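Long-range contacts in ornithine cyclodeaminase (Methanocaldococcus jannaschii, PDB 3MGJ), which probably converts ornithine to proline with release of ammonia, using NAD(+), and is seen here as its N-terminal Saccharop_dh_N domain: residues M1-I6 and K50-G55; I64-R69 and E80-P85; E7-I12 and T44-A49. All coordinates share one frame; numbering follows the deposited sequence.

Contact 1. Residues M1-I6 and K50-G55; sequences MFMREI and KILVIG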
# COMPACT_ATOMS: atom_id res chain seq x y z
N MSE A 1 22.56 -10.48 -12.12
CA MSE A 1 21.29 -10.01 -11.58
C MSE A 1 21.47 -8.73 -10.78
O MSE A 1 22.22 -8.70 -9.82
CB MSE A 1 20.65 -11.07 -10.71
CG MSE A 1 19.15 -10.90 -10.56
SE MSE A 1 18.36 -11.80 -8.99
CE MSE A 1 18.47 -10.35 -7.67
N PHE A 2 20.78 -7.67 -11.18
CA PHE A 2 20.93 -6.41 -10.48
C PHE A 2 19.67 -5.99 -9.68
O PHE A 2 18.56 -6.41 -10.00
CB PHE A 2 21.37 -5.33 -11.46
CG PHE A 2 22.00 -4.16 -10.79
CD1 PHE A 2 23.26 -4.26 -10.23
CD2 PHE A 2 21.33 -2.95 -10.71
CE1 PHE A 2 23.85 -3.17 -9.59
CE2 PHE A 2 21.90 -1.86 -10.07
CZ PHE A 2 23.16 -1.97 -9.51
N MSE A 3 19.87 -5.19 -8.64
CA MSE A 3 18.77 -4.62 -7.86
C MSE A 3 18.99 -3.17 -7.52
O MSE A 3 20.06 -2.80 -7.08
CB MSE A 3 18.65 -5.32 -6.52
CG MSE A 3 18.57 -6.83 -6.58
SE MSE A 3 18.78 -7.50 -4.76
CE MSE A 3 20.22 -8.79 -5.11
N ARG A 4 17.97 -2.36 -7.69
CA ARG A 4 17.95 -1.05 -7.08
C ARG A 4 16.62 -0.85 -6.38
O ARG A 4 15.64 -1.48 -6.74
CB ARG A 4 18.20 0.08 -8.09
CG ARG A 4 18.51 1.44 -7.42
CD ARG A 4 18.97 2.51 -8.42
NE ARG A 4 20.42 2.51 -8.68
CZ ARG A 4 21.01 2.07 -9.80
NH1 ARG A 4 20.27 1.57 -10.78
NH2 ARG A 4 22.33 2.13 -9.93
N GLU A 5 16.59 0.02 -5.39
CA GLU A 5 15.40 0.27 -4.61
C GLU A 5 14.82 1.61 -4.99
O GLU A 5 15.55 2.59 -5.13
CB GLU A 5 15.76 0.25 -3.14
CG GLU A 5 14.61 0.01 -2.21
CD GLU A 5 15.01 0.12 -0.74
OE1 GLU A 5 16.24 0.21 -0.47
OE2 GLU A 5 14.11 0.12 0.13
N ILE A 6 13.51 1.68 -5.20
CA ILE A 6 12.87 2.96 -5.51
C ILE A 6 11.82 3.27 -4.48
O ILE A 6 11.47 2.43 -3.68
CB ILE A 6 12.22 2.99 -6.92
CG1 ILE A 6 10.97 2.12 -6.95
CG2 ILE A 6 13.21 2.53 -7.95
CD1 ILE A 6 9.99 2.54 -7.97
N LYS A 50 8.25 1.64 -0.63
CA LYS A 50 9.55 1.24 -1.15
C LYS A 50 9.43 -0.09 -1.89
O LYS A 50 8.91 -1.06 -1.37
CB LYS A 50 10.58 1.13 -0.04
CG LYS A 50 10.91 2.40 0.65
CD LYS A 50 12.05 2.16 1.60
CE LYS A 50 12.55 3.46 2.22
NZ LYS A 50 12.08 3.67 3.61
N ILE A 51 9.92 -0.11 -3.12
CA ILE A 51 9.84 -1.27 -3.97
C ILE A 51 11.23 -1.54 -4.48
O ILE A 51 11.91 -0.63 -4.95
CB ILE A 51 8.97 -0.97 -5.18
CG1 ILE A 51 7.55 -0.64 -4.73
CG2 ILE A 51 9.01 -2.11 -6.17
CD1 ILE A 51 6.78 0.16 -5.72
N LEU A 52 11.64 -2.80 -4.37
CA LEU A 52 12.87 -3.30 -4.95
C LEU A 52 12.60 -3.80 -6.36
O LEU A 52 11.65 -4.54 -6.59
CB LEU A 52 13.35 -4.46 -4.10
CG LEU A 52 14.73 -5.07 -4.27
CD1 LEU A 52 15.77 -4.16 -3.65
CD2 LEU A 52 14.70 -6.42 -3.57
N VAL A 53 13.42 -3.36 -7.31
CA VAL A 53 13.28 -3.72 -8.71
C VAL A 53 14.42 -4.62 -9.08
O VAL A 53 15.55 -4.35 -8.75
CB VAL A 53 13.34 -2.47 -9.61
CG1 VAL A 53 13.23 -2.86 -11.07
CG2 VAL A 53 12.23 -1.52 -9.25
N ILE A 54 14.13 -5.72 -9.76
CA ILE A 54 15.14 -6.71 -10.05
C ILE A 54 15.17 -7.04 -11.54
O ILE A 54 14.15 -7.38 -12.13
CB ILE A 54 14.87 -7.99 -9.27
CG1 ILE A 54 14.46 -7.67 -7.83
CG2 ILE A 54 16.06 -8.89 -9.32
CD1 ILE A 54 13.96 -8.86 -7.06
N GLY A 55 16.34 -6.95 -12.14
CA GLY A 55 16.48 -7.29 -13.54
C GLY A 55 17.68 -8.17 -13.74
O GLY A 55 18.37 -8.53 -12.78
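Ile-6 lies beside Ile-51, and the two side chains point the same way. Ile-6 CG1 is 4.1 Å from Ile-51 CB. In Ile-6, CG1 stands between the backbone N and the carbonyl carbon (chi1 72°), which brings it over the neighbouring strand, 3.5 Å from Ile-51 O. That carbonyl also takes the amide of Ile-6, N to O 2.8 Å, in a nearly straight bond (176°). Ile-51 N returns a bond to Ile-6 O. Val-53 is on the same face of the sheet, and helix 58-74 covers this face through Leu-65, which touches Ile-6 and Val-53.

Glu-5 and Leu-52 form a non-hydrogen-bonded pair on the other face. Their side chains come no nearer than 4.4 Å, from Glu-5 CB to Leu-52 CD1. The extended Glu-5 chain crosses Lys-50 at a slant and sets OE2 3.3 Å from Lys-50 CD. The charged ends do not meet, since Glu-5 OE2 and Lys-50 NZ are 5.4 Å apart. Lys-50 instead makes a salt bridge with Glu-36.

Arg-4, whose side chain makes a salt bridge with Asp-62, pairs with Val-53, and Phe-2 with Gly-55. The bond from Arg-4 N to Val-53 O is weak. These are the two central strands of a ferredoxin-like sheet. Backbone bonds hold them. The helix face is apolar apart from the paired Arg-4, and the other mixes apolar and charged groups.

Contact 2. Residues I64-R69 and E80-P85; sequences ILNELR and EVELQP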
# COMPACT_ATOMS: atom_id res chain seq x y z
N ILE A 64 14.58 0.07 -16.84
CA ILE A 64 13.31 -0.05 -16.16
C ILE A 64 13.13 1.14 -15.26
O ILE A 64 12.14 1.85 -15.35
CB ILE A 64 13.24 -1.33 -15.31
CG1 ILE A 64 13.39 -2.56 -16.22
CG2 ILE A 64 11.94 -1.38 -14.56
CD1 ILE A 64 13.39 -3.87 -15.50
N LEU A 65 14.10 1.39 -14.41
CA LEU A 65 14.05 2.56 -13.56
C LEU A 65 13.75 3.86 -14.30
O LEU A 65 13.03 4.70 -13.77
CB LEU A 65 15.33 2.68 -12.73
CG LEU A 65 15.55 1.55 -11.74
CD1 LEU A 65 16.48 2.05 -10.71
CD2 LEU A 65 14.26 1.13 -11.09
N ASN A 66 14.29 4.03 -15.50
CA ASN A 66 14.02 5.24 -16.27
C ASN A 66 12.58 5.36 -16.78
O ASN A 66 11.99 6.43 -16.74
CB ASN A 66 15.04 5.41 -17.40
CG ASN A 66 16.43 5.77 -16.87
OD1 ASN A 66 17.43 5.71 -17.60
ND2 ASN A 66 16.50 6.15 -15.59
N GLU A 67 12.02 4.25 -17.25
CA GLU A 67 10.59 4.17 -17.51
C GLU A 67 9.74 4.51 -16.28
O GLU A 67 8.72 5.20 -16.39
CB GLU A 67 10.26 2.76 -17.94
CG GLU A 67 10.67 2.45 -19.35
CD GLU A 67 9.72 3.08 -20.33
OE1 GLU A 67 8.54 3.27 -19.97
OE2 GLU A 67 10.16 3.40 -21.45
N LEU A 68 10.15 3.99 -15.12
CA LEU A 68 9.43 4.23 -13.88
C LEU A 68 9.60 5.68 -13.47
O LEU A 68 8.72 6.26 -12.83
CB LEU A 68 9.97 3.32 -12.77
CG LEU A 68 9.32 1.97 -12.47
CD1 LEU A 68 8.58 1.40 -13.66
CD2 LEU A 68 10.41 1.05 -12.01
N ARG A 69 10.74 6.26 -13.83
CA ARG A 69 11.00 7.65 -13.52
C ARG A 69 10.10 8.58 -14.36
O ARG A 69 9.69 9.64 -13.89
CB ARG A 69 12.48 7.97 -13.74
CG ARG A 69 12.86 9.41 -13.48
CD ARG A 69 14.11 9.77 -14.28
NE ARG A 69 13.90 9.50 -15.71
CZ ARG A 69 14.87 9.43 -16.62
NH1 ARG A 69 16.14 9.60 -16.27
NH2 ARG A 69 14.56 9.17 -17.88
N GLU A 80 8.30 9.80 -7.91
CA GLU A 80 9.12 8.61 -7.83
C GLU A 80 10.59 9.04 -7.61
O GLU A 80 11.02 10.07 -8.13
CB GLU A 80 8.93 7.82 -9.14
CG GLU A 80 9.62 6.45 -9.25
CD GLU A 80 11.05 6.56 -9.75
OE1 GLU A 80 11.51 7.69 -9.99
OE2 GLU A 80 11.72 5.52 -9.90
N VAL A 81 11.36 8.29 -6.82
CA VAL A 81 12.79 8.55 -6.65
C VAL A 81 13.53 7.26 -6.44
O VAL A 81 12.95 6.27 -6.04
CB VAL A 81 13.14 9.44 -5.43
CG1 VAL A 81 12.38 10.74 -5.47
CG2 VAL A 81 12.91 8.69 -4.13
N GLU A 82 14.84 7.28 -6.68
CA GLU A 82 15.68 6.13 -6.43
C GLU A 82 16.31 6.23 -5.07
O GLU A 82 16.51 7.31 -4.54
CB GLU A 82 16.74 5.99 -7.50
CG GLU A 82 16.18 5.64 -8.87
CD GLU A 82 17.23 5.67 -9.97
OE1 GLU A 82 18.41 5.34 -9.70
OE2 GLU A 82 16.86 6.03 -11.12
N LEU A 83 16.61 5.07 -4.49
CA LEU A 83 17.32 5.00 -3.23
C LEU A 83 18.69 4.36 -3.43
O LEU A 83 18.80 3.29 -4.05
CB LEU A 83 16.52 4.18 -2.21
CG LEU A 83 15.08 4.57 -1.87
CD1 LEU A 83 14.54 3.59 -0.84
CD2 LEU A 83 14.93 5.99 -1.36
N GLN A 84 19.72 5.02 -2.91
CA GLN A 84 21.06 4.43 -2.84
C GLN A 84 21.15 3.42 -1.71
O GLN A 84 20.84 3.72 -0.57
CB GLN A 84 22.14 5.50 -2.66
CG GLN A 84 23.52 4.98 -3.00
CD GLN A 84 24.62 5.84 -2.44
OE1 GLN A 84 24.80 5.91 -1.22
NE2 GLN A 84 25.37 6.50 -3.33
N PRO A 85 21.63 2.21 -2.03
CA PRO A 85 21.78 1.18 -1.00
C PRO A 85 22.95 1.49 -0.09
O PRO A 85 23.95 2.05 -0.54
CB PRO A 85 22.11 -0.08 -1.82
CG PRO A 85 22.11 0.34 -3.26
CD PRO A 85 22.25 1.81 -3.30
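The carboxylate of Glu-80 rests against the helix backbone at Leu-68 and Arg-69. Glu-80 OE1 is 3.6 Å from Arg-69 CA, and Glu-80 OE2 is 4.0 Å from Leu-68 CB. These are packing contacts and not hydrogen bonds. The amide of Arg-69 is already used within the helix, where Arg-69 N is 2.8 Å from Leu-65 O. Behind the carboxylate, Glu-80 CG lies 3.7 Å from Leu-68 O. CG is opposite the backbone N about the first bond, and the chain then bends at chi2 (-86°). This bend folds the carboxylate against the helix turn.

Arg-69 crosses Glu-80 at a slant, with the guanidinium and carboxylate planes 83° apart. Its charged end leads away, so Arg-69 NE and Glu-80 OE1 are 6.5 Å apart. Asn-66 ND2 lies over one face of the guanidinium, offset toward the rim.

One turn earlier, Leu-65 points at the strand. Leu-65 CD1 is 3.8 Å from Glu-82 CD and meets both the carbons and the oxygens of that side chain. Glu-82 also has a long, weak ion pair with Arg-4 of strand 2-10.

The helix and the strand run at 148° to each other. They belong to the second beta-alpha-beta unit of the ferredoxin-like fold, in which helix 58-74 lies on the sheet. With an alanine at Glu-80, the CG and carboxylate packed against Leu-68 and Arg-69 are gone, and a gap would probably open between this turn and the strand. The helix thus meets this outer strand through both the carbons and the carboxylate oxygens of two acidic side chains, with no direct polar bond.

Contact 3. Residues E7-I12 and T44-A49; sequences ELRGHI and TDPSYA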
# COMPACT_ATOMS: atom_id res chain seq x y z
N GLU A 7 11.31 4.49 -4.50
CA GLU A 7 10.25 4.87 -3.58
C GLU A 7 9.21 5.70 -4.29
O GLU A 7 9.54 6.62 -5.00
CB GLU A 7 10.84 5.63 -2.42
CG GLU A 7 9.87 6.17 -1.45
CD GLU A 7 10.61 6.75 -0.27
OE1 GLU A 7 11.15 5.95 0.51
OE2 GLU A 7 10.70 8.00 -0.15
N LEU A 8 7.94 5.33 -4.14
CA LEU A 8 6.87 6.18 -4.62
C LEU A 8 6.42 7.00 -3.45
O LEU A 8 6.50 6.56 -2.32
CB LEU A 8 5.69 5.38 -5.15
CG LEU A 8 5.85 4.67 -6.49
CD1 LEU A 8 6.78 5.47 -7.35
CD2 LEU A 8 6.40 3.29 -6.28
N ARG A 9 5.93 8.20 -3.73
CA ARG A 9 5.50 9.09 -2.67
C ARG A 9 4.25 9.83 -3.12
O ARG A 9 4.13 10.22 -4.28
CB ARG A 9 6.63 10.05 -2.35
CG ARG A 9 6.47 10.85 -1.10
CD ARG A 9 7.51 11.96 -1.08
NE ARG A 9 7.46 12.77 0.15
CZ ARG A 9 6.65 13.81 0.35
NH1 ARG A 9 5.78 14.20 -0.58
NH2 ARG A 9 6.72 14.46 1.51
N GLY A 10 3.30 9.99 -2.21
CA GLY A 10 2.09 10.73 -2.50
C GLY A 10 0.81 9.97 -2.24
O GLY A 10 0.55 9.51 -1.13
N HIS A 11 -0.00 9.86 -3.29
CA HIS A 11 -1.29 9.20 -3.20
C HIS A 11 -1.30 7.82 -3.79
O HIS A 11 -1.97 7.56 -4.78
CB HIS A 11 -2.37 10.06 -3.83
CG HIS A 11 -2.92 11.06 -2.87
ND1 HIS A 11 -2.13 11.99 -2.23
CD2 HIS A 11 -4.18 11.25 -2.40
CE1 HIS A 11 -2.88 12.73 -1.42
NE2 HIS A 11 -4.13 12.30 -1.51
N ILE A 12 -0.56 6.93 -3.15
CA ILE A 12 -0.42 5.57 -3.62
C ILE A 12 -1.76 4.86 -3.76
O ILE A 12 -2.00 4.18 -4.75
CB ILE A 12 0.49 4.76 -2.68
CG1 ILE A 12 1.79 5.52 -2.45
CG2 ILE A 12 0.75 3.38 -3.26
CD1 ILE A 12 2.29 6.21 -3.70
N THR A 44 -4.90 13.27 3.62
CA THR A 44 -4.48 14.47 2.93
C THR A 44 -2.96 14.50 2.96
O THR A 44 -2.31 15.24 2.21
CB THR A 44 -5.04 15.69 3.62
OG1 THR A 44 -4.48 16.87 3.04
CG2 THR A 44 -4.68 15.64 5.10
N ASP A 45 -2.38 13.70 3.83
CA ASP A 45 -0.94 13.54 3.87
C ASP A 45 -0.51 12.44 2.90
O ASP A 45 -1.33 11.65 2.41
CB ASP A 45 -0.45 13.25 5.28
CG ASP A 45 -0.83 14.34 6.25
OD1 ASP A 45 -1.03 15.49 5.81
OD2 ASP A 45 -0.93 14.06 7.46
N PRO A 46 0.79 12.40 2.60
CA PRO A 46 1.32 11.46 1.60
C PRO A 46 1.68 10.12 2.21
O PRO A 46 2.18 10.06 3.32
CB PRO A 46 2.61 12.16 1.12
CG PRO A 46 2.56 13.56 1.72
CD PRO A 46 1.80 13.39 2.98
N SER A 47 1.44 9.06 1.46
CA SER A 47 1.96 7.76 1.87
C SER A 47 3.25 7.50 1.09
O SER A 47 3.60 8.26 0.20
CB SER A 47 0.95 6.65 1.56
OG SER A 47 -0.36 7.05 1.95
N TYR A 48 3.96 6.45 1.44
CA TYR A 48 5.09 6.08 0.61
C TYR A 48 5.25 4.58 0.51
O TYR A 48 4.86 3.84 1.40
CB TYR A 48 6.38 6.79 1.06
CG TYR A 48 7.01 6.29 2.33
CD1 TYR A 48 7.66 5.05 2.37
CD2 TYR A 48 7.00 7.06 3.49
CE1 TYR A 48 8.25 4.58 3.53
CE2 TYR A 48 7.61 6.59 4.67
CZ TYR A 48 8.22 5.36 4.68
OH TYR A 48 8.81 4.89 5.82
N ALA A 49 5.79 4.13 -0.61
CA ALA A 49 6.09 2.73 -0.80
C ALA A 49 7.54 2.58 -1.23
O ALA A 49 8.01 3.32 -2.08
CB ALA A 49 5.16 2.17 -1.83
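This is the far end of the central antiparallel strand pair of a ferredoxin-like sheet, where strand 2-10 runs out beside the start of strand 47-55. Leu-8 with Ala-49 and Gly-10 with Ser-47 are hydrogen-bonded pairs. Leu-8 N is 2.9 Å from Ala-49 O, with the donor in the carbonyl plane. Ser-47 N is 2.8 Å from Gly-10 O, and Gly-10 N bonds back to Ser-47 O.

The backbone angles of Gly-10 would jam a CB against the preceding carbonyl. Glycine is therefore called for where the strand ends. Pro-46 CB comes to 3.9 Å from Gly-10 CA. Ala-49 is on the face with Leu-8 and Ser-47 and touches Phe-37 of strand 31-38, as does Ile-12.

The other face carries Arg-9 and Tyr-48. Arg-9 runs out extended and lies alongside Pro-46, pointing the same way. Pro-46 CB sits over one face of the Arg-9 guanidinium, 4.1 Å above its plane and toward the rim. Arg-9 has a long, weak ion pair with Glu-79.

Glu-7 crosses Tyr-48, with carboxylate and ring planes 29° apart and Glu-7 OE1 4.1 Å from Tyr-48 CD1. Nearer the backbone, Tyr-48 CB is 3.4 Å from Leu-8 O.

Contacts 1 and 3 join the same two strands, 2-10 and 47-55, in successive lengths. The centre of contact 1 is about 7 Å from the centre of the chain, that of contact 3 about 13 Å. Both rest on backbone hydrogen bonds. Contact 3 has more exposed residues and ends in loops. The centre of contact 2 is about 6 Å from that of the chain; its helix leucines are buried and Glu-82 is exposed. It joins helix 58-74 to edge strand 78-83 through strand side chains laid on the helix, partly on its backbone, with no hydrogen bond between the two. Strand 78-83 borders strand 2-10, where Glu-5 and Glu-7 meet Leu-83 and Val-81 by backbone bonds. Leu-65 touches Arg-4, which ties contact 2 to contact 1.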